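Local coordinates for protein Pcdhgb2 (PDB 5SZR), which probably serves as a calcium-dependent neuronal cell-adhesion protein, and is represented here by the four extracellular cadherin repeats 3 to 6, at residues N104-E109 with R135-G140; S123-V128 with D170-R175; P213-A218 with A235-S240; D320-V325 with P415-T420. All coordinates share one frame; numbering follows the deposited sequence.

Interaction 1 of 4, residues N104-E109 with R135-G140; sequences NDCVPE and RDRDSG. With CA (calcium ion), chain L; CA (calcium ion), chain K; CA (calcium ion), chain J.
Asn-104 turns CG away from its backbone N (chi1 -171°) and Asp-138 turns its own away from the carbonyl carbon (chi1 -68°), which brings Asn-104 OD1 and Asp-138 OD2 onto one calcium ion (chain L), each as a ligand. Amide and carboxylate stand almost perpendicular, 82° apart. Cys-106 O, at 2.5 Å, and both oxygens of Asp-136 bind the same ion; Asn-142 and Asp-189 complete it. Asp-138 OD2 also accepts from Cys-106 N at 3.0 Å, on its syn side, while its OD1 reaches 2.5 Å to the second ion (chain K), shared with Asp-105 OD1. Asp-105 OD2 continues to the third (chain J). An Asx turn, Asp-138 N to Asp-136 OD1 (3.0 Å), steadies the loop. Farther along, Glu-109 and Arg-135 form an antiparallel hydrogen-bonded pair; Glu-109 OE2 lies at the guanidinium edge, 3.2 Å from Arg-135 NE, which comes from above the carboxylate plane. With an alanine here in place of Glu-109, the Arg-135 guanidinium is likely to lose its salt-bridge mate and be freer to turn. Calcium ions bound by the linker, the loop after strand 128-135 and Glu-16, Asp-71 and Glu-73 of the preceding repeat are the hallmark of the junction between successive cadherin repeats.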
loop_
_atom_site.group_PDB
_atom_site.type_symbol
_atom_site.label_atom_id
_atom_site.label_comp_id
_atom_site.label_asym_id
_atom_site.label_seq_id
_atom_site.Cartn_x
_atom_site.Cartn_y
_atom_site.Cartn_z
ATOM N N ASN A 104 -0.622 51.429 0.227
ATOM C CA ASN A 104 -0.706 49.981 0.061
ATOM C C ASN A 104 -2.049 49.518 0.611
ATOM O O ASN A 104 -2.172 49.145 1.777
ATOM C CB ASN A 104 0.459 49.299 0.764
ATOM C CG ASN A 104 0.557 47.825 0.442
ATOM O OD1 ASN A 104 -0.121 47.322 -0.454
ATOM N ND2 ASN A 104 1.415 47.120 1.170
ATOM N N ASP A 105 -3.078 49.548 -0.240
ATOM C CA ASP A 105 -4.408 49.109 0.163
ATOM C C ASP A 105 -4.996 48.053 -0.768
ATOM O O ASP A 105 -6.192 47.759 -0.668
ATOM C CB ASP A 105 -5.365 50.303 0.281
ATOM C CG ASP A 105 -5.515 51.075 -1.020
ATOM O OD1 ASP A 105 -4.673 50.908 -1.925
ATOM O OD2 ASP A 105 -6.476 51.863 -1.133
ATOM N N CYS A 106 -4.194 47.468 -1.658
ATOM C CA CYS A 106 -4.648 46.415 -2.560
ATOM C C CYS A 106 -3.838 45.154 -2.292
ATOM O O CYS A 106 -2.606 45.171 -2.384
ATOM C CB CYS A 106 -4.516 46.839 -4.025
ATOM S SG CYS A 106 -5.714 48.099 -4.541
ATOM N N VAL A 107 -4.534 44.069 -1.969
ATOM C CA VAL A 107 -3.886 42.796 -1.632
ATOM C C VAL A 107 -3.330 42.161 -2.902
ATOM O O VAL A 107 -3.935 42.315 -3.980
ATOM C CB VAL A 107 -4.890 41.867 -0.938
ATOM C CG1 VAL A 107 -4.290 40.496 -0.657
ATOM C CG2 VAL A 107 -5.389 42.507 0.353
ATOM N N PRO A 108 -2.183 41.483 -2.848
ATOM C CA PRO A 108 -1.748 40.683 -4.002
ATOM C C PRO A 108 -2.677 39.498 -4.217
ATOM O O PRO A 108 -3.189 38.908 -3.263
ATOM C CB PRO A 108 -0.341 40.213 -3.611
ATOM C CG PRO A 108 0.071 41.079 -2.469
ATOM C CD PRO A 108 -1.181 41.491 -1.768
ATOM N N GLU A 109 -2.899 39.147 -5.481
ATOM C CA GLU A 109 -3.667 37.957 -5.812
ATOM C C GLU A 109 -2.809 36.991 -6.617
ATOM O O GLU A 109 -1.923 37.401 -7.375
ATOM C CB GLU A 109 -4.956 38.296 -6.579
ATOM C CG GLU A 109 -4.770 38.967 -7.927
ATOM C CD GLU A 109 -6.080 39.065 -8.697
ATOM O OE1 GLU A 109 -6.821 38.056 -8.734
ATOM O OE2 GLU A 109 -6.377 40.149 -9.249
ATOM N N ARG A 135 -0.899 39.412 -9.574
ATOM C CA ARG A 135 -1.344 40.767 -9.852
ATOM C C ARG A 135 -1.347 41.572 -8.559
ATOM O O ARG A 135 -1.472 41.013 -7.465
ATOM C CB ARG A 135 -2.744 40.781 -10.485
ATOM C CG ARG A 135 -2.764 40.420 -11.963
ATOM C CD ARG A 135 -4.077 40.836 -12.618
ATOM N NE ARG A 135 -5.197 40.011 -12.177
ATOM C CZ ARG A 135 -5.644 38.946 -12.837
ATOM N NH1 ARG A 135 -6.667 38.248 -12.360
ATOM N NH2 ARG A 135 -5.066 38.579 -13.974
ATOM N N ASP A 136 -1.191 42.887 -8.691
ATOM C CA ASP A 136 -1.304 43.791 -7.547
ATOM C C ASP A 136 -1.678 45.167 -8.072
ATOM O O ASP A 136 -0.913 45.768 -8.833
ATOM C CB ASP A 136 -0.003 43.847 -6.748
ATOM C CG ASP A 136 -0.182 44.487 -5.377
ATOM O OD1 ASP A 136 -0.684 45.633 -5.299
ATOM O OD2 ASP A 136 0.177 43.836 -4.370
ATOM N N ARG A 137 -2.846 45.663 -7.665
ATOM C CA ARG A 137 -3.397 46.880 -8.240
ATOM C C ARG A 137 -2.652 48.136 -7.808
ATOM O O ARG A 137 -2.863 49.192 -8.412
ATOM C CB ARG A 137 -4.879 46.998 -7.877
ATOM C CG ARG A 137 -5.730 45.816 -8.343
ATOM C CD ARG A 137 -7.203 46.113 -8.148
ATOM N NE ARG A 137 -7.533 47.438 -8.674
ATOM C CZ ARG A 137 -8.652 48.102 -8.399
ATOM N NH1 ARG A 137 -8.854 49.304 -8.923
ATOM N NH2 ARG A 137 -9.567 47.570 -7.599
ATOM N N ASP A 138 -1.790 48.050 -6.794
ATOM C CA ASP A 138 -1.020 49.192 -6.330
ATOM C C ASP A 138 0.155 49.469 -7.266
ATOM O O ASP A 138 0.478 48.678 -8.159
ATOM C CB ASP A 138 -0.514 48.960 -4.906
ATOM C CG ASP A 138 -1.633 48.942 -3.885
ATOM O OD1 ASP A 138 -2.639 49.647 -4.100
ATOM O OD2 ASP A 138 -1.509 48.221 -2.868
ATOM N N SER A 139 0.796 50.617 -7.047
ATOM C CA SER A 139 1.951 51.054 -7.816
ATOM C C SER A 139 3.231 50.881 -7.008
ATOM O O SER A 139 3.208 50.738 -5.783
ATOM C CB SER A 139 1.814 52.525 -8.235
ATOM O OG SER A 139 0.693 52.727 -9.078
ATOM N N GLY A 140 4.356 50.908 -7.723
ATOM C CA GLY A 140 5.661 50.909 -7.085
ATOM C C GLY A 140 5.878 49.700 -6.198
ATOM O O GLY A 140 5.513 48.569 -6.539
HETATM CA CA CA L . -0.297 45.982 -2.574
HETATM CA CA CA K . -3.313 51.980 -3.588
HETATM CA CA CA J . -6.997 52.473 -3.344
HETATM O O HOH W 1 -8.382 50.199 -4.001
HETATM O O HOH W 2 -8.789 53.025 -1.977
#

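Interaction 2 of 4, residues S123-V128 with D170-R175; sequences SPLGTV and DRTLDR. With CA (calcium ion), chain M.
Leu-125 lays one methyl, CD2, on the backbone of Asp-170 and Arg-171, 3.3 Å from Arg-171 N; the contact joins two loops of one cadherin repeat, a beta sandwich of Greek-key topology. With CG opposite the carbonyl carbon (chi1 -61°), Leu-125 sends CD2 across, also to 3.6 Å from Thr-172 N, and one branch spans successive peptide groups. A second, looser apolar touch pairs Ser-123 CB with Leu-173 CD1 at 4.4 Å. No direct hydrogen bond crosses between the segments; instead water 3 lies between the carbonyls of Ser-123 and Arg-171, within 2.8 Å of Arg-171 O.

Behind this shell a type II turn from Pro-124 to Thr-127 presents Leu-125 at its second position, with Gly-126 in the third at positive phi (87°). Thr-127 grips Pro-124 O twice, through its backbone N and through OG1. The Ser-123 hydroxyl bonds back to Pro-120 O, and Thr-169, just before the other segment, bonds to Thr-127 N through OG1. Leu-173 also touches Ile-205 of strand 196-206. The second segment then runs into the calcium junction with the next repeat, where Glu-121, Glu-176 and Asp-210 also bind the ion (chain M) that Asp-174 OD1 holds at 2.3 Å.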
loop_
_atom_site.group_PDB
_atom_site.type_symbol
_atom_site.label_atom_id
_atom_site.label_comp_id
_atom_site.label_asym_id
_atom_site.label_seq_id
_atom_site.Cartn_x
_atom_site.Cartn_y
_atom_site.Cartn_z
ATOM N N SER A 123 6.813 11.088 -12.399
ATOM C CA SER A 123 7.178 12.336 -13.051
ATOM C C SER A 123 8.658 12.635 -12.829
ATOM O O SER A 123 9.141 12.543 -11.693
ATOM C CB SER A 123 6.327 13.490 -12.518
ATOM O OG SER A 123 5.014 13.444 -13.046
ATOM N N PRO A 124 9.402 12.986 -13.874
ATOM C CA PRO A 124 10.816 13.327 -13.691
ATOM C C PRO A 124 10.983 14.568 -12.825
ATOM O O PRO A 124 10.062 15.372 -12.645
ATOM C CB PRO A 124 11.314 13.588 -15.120
ATOM C CG PRO A 124 10.222 13.138 -16.032
ATOM C CD PRO A 124 8.951 13.185 -15.260
ATOM N N LEU A 125 12.192 14.713 -12.287
ATOM C CA LEU A 125 12.578 15.950 -11.624
ATOM C C LEU A 125 12.412 17.130 -12.572
ATOM O O LEU A 125 12.808 17.067 -13.739
ATOM C CB LEU A 125 14.026 15.857 -11.146
ATOM C CG LEU A 125 14.270 14.742 -10.134
ATOM C CD1 LEU A 125 15.693 14.785 -9.597
ATOM C CD2 LEU A 125 13.266 14.871 -9.013
ATOM N N GLY A 126 11.818 18.203 -12.069
ATOM C CA GLY A 126 11.590 19.378 -12.879
ATOM C C GLY A 126 10.304 19.378 -13.672
ATOM O O GLY A 126 10.150 20.221 -14.564
ATOM N N THR A 127 9.381 18.467 -13.380
ATOM C CA THR A 127 8.095 18.461 -14.061
ATOM C C THR A 127 7.277 19.676 -13.640
ATOM O O THR A 127 7.224 20.027 -12.457
ATOM C CB THR A 127 7.331 17.172 -13.745
ATOM O OG1 THR A 127 8.125 16.040 -14.126
ATOM C CG2 THR A 127 6.011 17.126 -14.504
ATOM N N VAL A 128 6.647 20.323 -14.617
ATOM C CA VAL A 128 5.916 21.564 -14.376
ATOM C C VAL A 128 4.523 21.215 -13.866
ATOM O O VAL A 128 3.689 20.696 -14.612
ATOM C CB VAL A 128 5.842 22.424 -15.640
ATOM C CG1 VAL A 128 5.034 23.685 -15.368
ATOM C CG2 VAL A 128 7.241 22.767 -16.114
ATOM N N ASP A 170 11.188 18.894 -7.434
ATOM C CA ASP A 170 12.625 18.684 -7.305
ATOM C C ASP A 170 12.914 17.432 -6.486
ATOM O O ASP A 170 13.989 17.315 -5.888
ATOM C CB ASP A 170 13.310 19.905 -6.685
ATOM C CG ASP A 170 12.972 20.079 -5.223
ATOM O OD1 ASP A 170 13.848 20.533 -4.456
ATOM O OD2 ASP A 170 11.828 19.753 -4.842
ATOM N N ARG A 171 11.969 16.496 -6.453
ATOM C CA ARG A 171 12.062 15.293 -5.644
ATOM C C ARG A 171 11.233 14.211 -6.319
ATOM O O ARG A 171 10.159 14.494 -6.856
ATOM C CB ARG A 171 11.562 15.558 -4.219
ATOM C CG ARG A 171 11.696 14.399 -3.255
ATOM C CD ARG A 171 11.146 14.777 -1.883
ATOM N NE ARG A 171 11.829 15.939 -1.320
ATOM C CZ ARG A 171 11.490 16.528 -0.176
ATOM N NH1 ARG A 171 10.470 16.066 0.533
ATOM N NH2 ARG A 171 12.173 17.577 0.257
ATOM N N THR A 172 11.746 12.982 -6.316
ATOM C CA THR A 172 10.987 11.862 -6.858
ATOM C C THR A 172 9.755 11.602 -6.003
ATOM O O THR A 172 9.818 11.624 -4.771
ATOM C CB THR A 172 11.847 10.601 -6.916
ATOM O OG1 THR A 172 12.577 10.472 -5.692
ATOM C CG2 THR A 172 12.821 10.662 -8.082
ATOM N N LEU A 173 8.631 11.353 -6.666
ATOM C CA LEU A 173 7.371 11.132 -5.979
ATOM C C LEU A 173 7.151 9.642 -5.739
ATOM O O LEU A 173 7.845 8.783 -6.290
ATOM C CB LEU A 173 6.225 11.734 -6.785
ATOM C CG LEU A 173 6.381 13.246 -7.021
ATOM C CD1 LEU A 173 5.524 13.716 -8.184
ATOM C CD2 LEU A 173 6.043 14.022 -5.758
ATOM N N ASP A 174 6.168 9.337 -4.887
ATOM C CA ASP A 174 5.846 7.946 -4.573
ATOM C C ASP A 174 4.421 7.921 -4.024
ATOM O O ASP A 174 4.195 8.309 -2.874
ATOM C CB ASP A 174 6.838 7.357 -3.582
ATOM C CG ASP A 174 6.529 5.908 -3.234
ATOM O OD1 ASP A 174 5.718 5.277 -3.943
ATOM O OD2 ASP A 174 7.103 5.396 -2.251
ATOM N N ARG A 175 3.480 7.450 -4.849
ATOM C CA ARG A 175 2.084 7.392 -4.427
ATOM C C ARG A 175 1.913 6.499 -3.208
ATOM O O ARG A 175 1.104 6.794 -2.319
ATOM C CB ARG A 175 1.202 6.892 -5.570
ATOM C CG ARG A 175 -0.283 7.024 -5.285
ATOM C CD ARG A 175 -1.102 6.071 -6.125
ATOM N NE ARG A 175 -0.901 4.683 -5.718
ATOM C CZ ARG A 175 -1.568 4.093 -4.730
ATOM N NH1 ARG A 175 -2.480 4.772 -4.051
ATOM N NH2 ARG A 175 -1.328 2.825 -4.423
HETATM CA CA CA M . 5.631 4.175 -6.007
HETATM O O HOH W 3 9.906 14.655 -9.665
HETATM O O HOH W 4 7.670 5.424 -6.102
HETATM O O HOH W 5 6.817 2.316 -4.807
#

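Interaction 3 of 4, residues P213-A218 with A235-S240; sequences PVFHQA and AQVSAS. With MAN (alpha-D-mannopyranose), chain Y; MAN (alpha-D-mannopyranose), chain T.
Ala-239 CB sits over one face of the Phe-215 ring, 4.2 Å from its centroid and 19° off the normal, a CH-pi contact displaced toward the rim of the ring. It lies at the edge of a cadherin beta sandwich, where strand 214-215 pairs antiparallel with strand 232-240. The ring, swung away from its carbonyl carbon (chi1 -80°), also carries CE2 to 4.0 Å from Val-237 CB, while Pro-213 CB also touches Ala-239 CB. These groups face the opposing sheet: Phe-215, Pro-213 and Ala-239 all touch Ala-297 of strand 290-299, and Phe-215 and Val-237 touch Tyr-252.

Phe-215 and Ala-239 form a non-hydrogen-bonded pair whose CA atoms are only 3.9 Å apart. Beside it, Val-214 and Ser-240 exchange two hydrogen bonds, each of 2.9 Å between the N of one and the O of the other. A third bond, His-216 N to Ser-238 O at 2.8 Å, runs nearly along the C=O axis. Val-214 and Ser-240 direct their side chains to the face away from Phe-215.

The polar edge is sugar. Ser-238 OG is O-linked to a mannose (chain Y), which lies beside His-216 and reaches Ala-239 O through a weak bond from its O4. At the edge of the His-216 imidazole, ND1 is hydrogen-bonded to O6 of that mannose at 2.9 Å.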
loop_
_atom_site.group_PDB
_atom_site.type_symbol
_atom_site.label_atom_id
_atom_site.label_comp_id
_atom_site.label_asym_id
_atom_site.label_seq_id
_atom_site.Cartn_x
_atom_site.Cartn_y
_atom_site.Cartn_z
ATOM N N PRO A 213 4.415 -7.952 -7.032
ATOM C CA PRO A 213 3.776 -8.735 -5.969
ATOM C C PRO A 213 4.815 -9.427 -5.101
ATOM O O PRO A 213 5.906 -9.776 -5.557
ATOM C CB PRO A 213 2.913 -9.748 -6.734
ATOM C CG PRO A 213 3.379 -9.680 -8.161
ATOM C CD PRO A 213 3.902 -8.302 -8.364
ATOM N N VAL A 214 4.478 -9.594 -3.825
ATOM C CA VAL A 214 5.358 -10.222 -2.846
ATOM C C VAL A 214 4.558 -11.273 -2.090
ATOM O O VAL A 214 3.502 -10.964 -1.527
ATOM C CB VAL A 214 5.950 -9.193 -1.865
ATOM C CG1 VAL A 214 6.740 -9.903 -0.778
ATOM C CG2 VAL A 214 6.826 -8.200 -2.607
ATOM N N PHE A 215 5.060 -12.507 -2.073
ATOM C CA PHE A 215 4.363 -13.587 -1.389
ATOM C C PHE A 215 4.449 -13.412 0.122
ATOM O O PHE A 215 5.446 -12.926 0.660
ATOM C CB PHE A 215 4.935 -14.947 -1.789
ATOM C CG PHE A 215 4.428 -15.456 -3.109
ATOM C CD1 PHE A 215 5.177 -15.302 -4.264
ATOM C CD2 PHE A 215 3.198 -16.088 -3.195
ATOM C CE1 PHE A 215 4.708 -15.775 -5.482
ATOM C CE2 PHE A 215 2.722 -16.555 -4.403
ATOM C CZ PHE A 215 3.479 -16.403 -5.548
ATOM N N HIS A 216 3.379 -13.825 0.805
ATOM C CA HIS A 216 3.297 -13.659 2.253
ATOM C C HIS A 216 4.339 -14.506 2.983
ATOM O O HIS A 216 4.745 -14.159 4.099
ATOM C CB HIS A 216 1.880 -14.004 2.718
ATOM C CG HIS A 216 1.605 -13.674 4.152
ATOM N ND1 HIS A 216 1.079 -12.464 4.550
ATOM C CD2 HIS A 216 1.762 -14.406 5.281
ATOM C CE1 HIS A 216 0.935 -12.459 5.862
ATOM N NE2 HIS A 216 1.343 -13.625 6.331
ATOM N N GLN A 217 4.791 -15.605 2.371
ATOM C CA GLN A 217 5.872 -16.426 2.905
ATOM C C GLN A 217 7.007 -16.527 1.892
ATOM O O GLN A 217 6.789 -16.451 0.681
ATOM C CB GLN A 217 5.389 -17.841 3.262
ATOM C CG GLN A 217 4.198 -17.870 4.195
ATOM C CD GLN A 217 3.758 -19.276 4.542
ATOM O OE1 GLN A 217 4.443 -20.254 4.225
ATOM N NE2 GLN A 217 2.613 -19.387 5.206
ATOM N N ALA A 218 8.225 -16.720 2.405
ATOM C CA ALA A 218 9.389 -16.873 1.538
ATOM C C ALA A 218 9.364 -18.198 0.784
ATOM O O ALA A 218 9.912 -18.294 -0.322
ATOM C CB ALA A 218 10.670 -16.760 2.362
ATOM N N ALA A 235 -3.379 -26.249 0.054
ATOM C CA ALA A 235 -2.696 -25.047 0.528
ATOM C C ALA A 235 -3.246 -23.841 -0.222
ATOM O O ALA A 235 -3.953 -23.978 -1.225
ATOM C CB ALA A 235 -1.178 -25.142 0.346
ATOM N N GLN A 236 -2.900 -22.652 0.272
ATOM C CA GLN A 236 -3.302 -21.401 -0.368
ATOM C C GLN A 236 -2.152 -20.408 -0.287
ATOM O O GLN A 236 -1.808 -19.944 0.805
ATOM C CB GLN A 236 -4.556 -20.818 0.280
ATOM C CG GLN A 236 -5.059 -19.563 -0.412
ATOM C CD GLN A 236 -6.427 -19.128 0.078
ATOM O OE1 GLN A 236 -6.915 -19.602 1.108
ATOM N NE2 GLN A 236 -7.057 -18.222 -0.665
ATOM N N VAL A 237 -1.567 -20.084 -1.436
ATOM C CA VAL A 237 -0.552 -19.042 -1.511
ATOM C C VAL A 237 -1.242 -17.688 -1.611
ATOM O O VAL A 237 -2.369 -17.576 -2.103
ATOM C CB VAL A 237 0.398 -19.279 -2.702
ATOM C CG1 VAL A 237 1.095 -20.625 -2.569
ATOM C CG2 VAL A 237 -0.359 -19.188 -4.021
ATOM N N SER A 238 -0.564 -16.650 -1.122
ATOM C CA SER A 238 -1.094 -15.292 -1.169
ATOM C C SER A 238 0.064 -14.321 -1.339
ATOM O O SER A 238 1.080 -14.437 -0.648
ATOM C CB SER A 238 -1.892 -14.954 0.097
ATOM O OG SER A 238 -2.406 -13.633 0.043
ATOM N N ALA A 239 -0.093 -13.378 -2.265
ATOM C CA ALA A 239 0.866 -12.302 -2.458
ATOM C C ALA A 239 0.144 -10.963 -2.390
ATOM O O ALA A 239 -1.048 -10.865 -2.697
ATOM C CB ALA A 239 1.609 -12.434 -3.793
ATOM N N SER A 240 0.875 -9.934 -1.974
ATOM C CA SER A 240 0.341 -8.586 -1.853
ATOM C C SER A 240 1.014 -7.661 -2.861
ATOM O O SER A 240 2.115 -7.929 -3.347
ATOM C CB SER A 240 0.533 -8.044 -0.433
ATOM O OG SER A 240 1.901 -8.066 -0.067
HETATM C C1 MAN Y . -3.123 -13.327 1.261
HETATM C C2 MAN Y . -4.425 -12.826 0.617
HETATM C C3 MAN Y . -4.162 -11.543 -0.173
HETATM C C4 MAN Y . -3.408 -10.499 0.663
HETATM C C5 MAN Y . -2.159 -11.101 1.329
HETATM C C6 MAN Y . -1.532 -10.142 2.329
HETATM O O2 MAN Y . -5.398 -12.466 1.609
HETATM O O3 MAN Y . -5.372 -10.971 -0.665
HETATM O O4 MAN Y . -3.003 -9.437 -0.185
HETATM O O5 MAN Y . -2.498 -12.324 2.039
HETATM O O6 MAN Y . -0.270 -10.664 2.733
HETATM C C1 MAN T . -8.518 -24.992 0.172
HETATM C C2 MAN T . -7.462 -23.986 0.655
HETATM C C3 MAN T . -6.587 -24.629 1.726
HETATM C C4 MAN T . -7.440 -25.256 2.848
HETATM C C5 MAN T . -8.477 -26.216 2.258
HETATM C C6 MAN T . -9.461 -26.752 3.277
HETATM O O2 MAN T . -8.072 -22.847 1.275
HETATM O O3 MAN T . -5.655 -23.694 2.270
HETATM O O4 MAN T . -6.606 -25.984 3.731
HETATM O O5 MAN T . -9.252 -25.544 1.228
HETATM O O6 MAN T . -10.409 -27.556 2.572
#

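Interaction 4 of 4, residues D320-V325 with P415-T420; sequences DNAPRV and PPLSAT. With CA (calcium ion), chain Q; CA (calcium ion), chain P; CA (calcium ion), chain R; MAN (alpha-D-mannopyranose), chain V.
Leu-417 directs its CB at Ala-322, CB against CB at 3.8 Å, and its chi1 of -55°, CG opposite the carbonyl carbon, carries CD1 forward to 3.5 Å from Asn-321 O. The ring of Pro-323 comes in alongside segment 415-420: CD comes 3.6 Å from Leu-417 O and CG packs against Ser-418 CA. Next, Ala-419 CB points back at the first segment, 3.3 Å from Pro-323 O and 4.0 Å from Val-325 CG2. A glycine in place of Pro-323 is likely to open a gap beside Leu-417 and Ser-418 and to let the linker backbone flex. No hydrogen bond joins the two segments, which run roughly the same way, 21° apart. The Asn-321 carbonyl against which Leu-417 CD1 rests binds calcium (chain R) at 2.4 Å, and Asp-320 bridges two further ions. Each segment bonds within its own sheet, Arg-324 to Val-357 of strand 350-357 and Ala-419 to Val-409 of strand 402-410, so the contact packs strand 324-327 against the start of strand 418-428 across the sandwich.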
loop_
_atom_site.group_PDB
_atom_site.type_symbol
_atom_site.label_atom_id
_atom_site.label_comp_id
_atom_site.label_asym_id
_atom_site.label_seq_id
_atom_site.Cartn_x
_atom_site.Cartn_y
_atom_site.Cartn_z
ATOM N N ASP A 320 -2.209 -47.897 5.140
ATOM C CA ASP A 320 -3.058 -48.526 4.137
ATOM C C ASP A 320 -2.487 -49.844 3.619
ATOM O O ASP A 320 -2.961 -50.360 2.602
ATOM C CB ASP A 320 -3.324 -47.557 2.976
ATOM C CG ASP A 320 -2.055 -46.958 2.395
ATOM O OD1 ASP A 320 -0.984 -47.069 3.022
ATOM O OD2 ASP A 320 -2.136 -46.351 1.304
ATOM N N ASN A 321 -1.492 -50.407 4.300
ATOM C CA ASN A 321 -0.944 -51.712 3.949
ATOM C C ASN A 321 -0.887 -52.569 5.203
ATOM O O ASN A 321 -0.291 -52.164 6.205
ATOM C CB ASN A 321 0.448 -51.589 3.327
ATOM C CG ASN A 321 0.413 -50.956 1.956
ATOM O OD1 ASN A 321 0.245 -51.642 0.946
ATOM N ND2 ASN A 321 0.576 -49.639 1.910
ATOM N N ALA A 322 -1.510 -53.743 5.145
ATOM C CA ALA A 322 -1.399 -54.696 6.234
ATOM C C ALA A 322 -0.107 -55.495 6.091
ATOM O O ALA A 322 0.342 -55.763 4.974
ATOM C CB ALA A 322 -2.588 -55.645 6.244
ATOM N N PRO A 323 0.516 -55.873 7.206
ATOM C CA PRO A 323 1.690 -56.746 7.119
ATOM C C PRO A 323 1.328 -58.071 6.465
ATOM O O PRO A 323 0.184 -58.530 6.528
ATOM C CB PRO A 323 2.117 -56.932 8.580
ATOM C CG PRO A 323 0.949 -56.507 9.399
ATOM C CD PRO A 323 0.192 -55.499 8.594
ATOM N N ARG A 324 2.312 -58.673 5.802
ATOM C CA ARG A 324 2.124 -59.960 5.152
ATOM C C ARG A 324 3.263 -60.899 5.520
ATOM O O ARG A 324 4.424 -60.485 5.609
ATOM C CB ARG A 324 2.019 -59.811 3.625
ATOM C CG ARG A 324 2.972 -58.810 3.018
ATOM C CD ARG A 324 2.486 -58.370 1.644
ATOM N NE ARG A 324 2.568 -59.444 0.657
ATOM C CZ ARG A 324 3.619 -59.648 -0.131
ATOM N NH1 ARG A 324 3.614 -60.646 -1.006
ATOM N NH2 ARG A 324 4.678 -58.852 -0.041
ATOM N N VAL A 325 2.917 -62.164 5.744
ATOM C CA VAL A 325 3.890 -63.171 6.150
ATOM C C VAL A 325 4.578 -63.724 4.910
ATOM O O VAL A 325 3.917 -64.128 3.947
ATOM C CB VAL A 325 3.208 -64.288 6.954
ATOM C CG1 VAL A 325 4.229 -65.323 7.396
ATOM C CG2 VAL A 325 2.469 -63.705 8.153
ATOM N N PRO A 415 -5.862 -47.588 13.457
ATOM C CA PRO A 415 -5.834 -48.887 14.145
ATOM C C PRO A 415 -4.807 -49.850 13.540
ATOM O O PRO A 415 -4.424 -49.679 12.380
ATOM C CB PRO A 415 -7.259 -49.408 13.955
ATOM C CG PRO A 415 -7.699 -48.802 12.661
ATOM C CD PRO A 415 -7.022 -47.461 12.557
ATOM N N PRO A 416 -4.346 -50.820 14.330
ATOM C CA PRO A 416 -3.301 -51.742 13.854
ATOM C C PRO A 416 -3.845 -52.780 12.882
ATOM O O PRO A 416 -4.823 -53.472 13.176
ATOM C CB PRO A 416 -2.799 -52.410 15.143
ATOM C CG PRO A 416 -3.274 -51.528 16.257
ATOM C CD PRO A 416 -4.552 -50.914 15.784
ATOM N N LEU A 417 -3.191 -52.903 11.728
ATOM C CA LEU A 417 -3.436 -54.013 10.817
ATOM C C LEU A 417 -2.520 -55.183 11.168
ATOM O O LEU A 417 -1.441 -55.002 11.741
ATOM C CB LEU A 417 -3.214 -53.588 9.364
ATOM C CG LEU A 417 -4.001 -52.371 8.872
ATOM C CD1 LEU A 417 -3.590 -52.003 7.453
ATOM C CD2 LEU A 417 -5.498 -52.618 8.950
ATOM N N SER A 418 -2.958 -56.394 10.817
ATOM C CA SER A 418 -2.226 -57.580 11.234
ATOM C C SER A 418 -2.370 -58.699 10.212
ATOM O O SER A 418 -3.241 -58.672 9.337
ATOM C CB SER A 418 -2.704 -58.078 12.599
ATOM O OG SER A 418 -4.009 -58.616 12.487
ATOM N N ALA A 419 -1.487 -59.685 10.341
ATOM C CA ALA A 419 -1.592 -60.965 9.663
ATOM C C ALA A 419 -1.401 -62.066 10.698
ATOM O O ALA A 419 -0.784 -61.848 11.745
ATOM C CB ALA A 419 -0.558 -61.106 8.537
ATOM N N THR A 420 -1.945 -63.246 10.408
ATOM C CA THR A 420 -1.910 -64.359 11.343
ATOM C C THR A 420 -1.344 -65.599 10.664
ATOM O O THR A 420 -1.358 -65.725 9.437
ATOM C CB THR A 420 -3.305 -64.663 11.905
ATOM O OG1 THR A 420 -4.223 -64.878 10.826
ATOM C CG2 THR A 420 -3.798 -63.507 12.761
HETATM CA CA CA Q . 1.178 -46.098 3.377
HETATM CA CA CA P . -0.410 -46.072 -0.235
HETATM CA CA CA R . 1.174 -51.129 7.808
HETATM C C1 MAN V . -4.683 -66.246 10.844
HETATM C C2 MAN V . -5.147 -66.405 9.388
HETATM C C3 MAN V . -6.393 -65.552 9.142
HETATM C C4 MAN V . -7.470 -65.843 10.193
HETATM C C5 MAN V . -6.896 -65.642 11.603
HETATM C C6 MAN V . -7.877 -66.029 12.688
HETATM O O2 MAN V . -5.547 -67.752 9.121
HETATM O O3 MAN V . -6.921 -65.756 7.838
HETATM O O4 MAN V . -8.563 -64.961 10.010
HETATM O O5 MAN V . -5.722 -66.470 11.768
HETATM O O6 MAN V . -8.316 -67.362 12.423
HETATM O O HOH W 6 -0.405 -48.574 -0.917
HETATM O O HOH W 7 -2.115 -45.431 -1.796
#

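In the fold
The four contacts follow one another along a rod of cadherin repeats. The centres of interactions 1 and 2 are about 33 Å apart, those of interactions 2 and 3 about 32 Å, and those of interactions 3 and 4 about 42 Å. No two touch. Interactions 1 and 2 interleave in sequence and share one repeat: strand 128-135 links the turn of 123-128 to the calcium loop of 135-140, at the other end of the same sandwich. Interactions 3 and 4 each follow in series, in the next two repeats. Interactions 1 and 4 hold calcium-binding linkers, interaction 2 reaches the junction between them with one calcium ligand and interaction 3 starts just beyond it, so metal-bound joints alternate with sandwiches, consistent with a calcium-stiffened ectodomain.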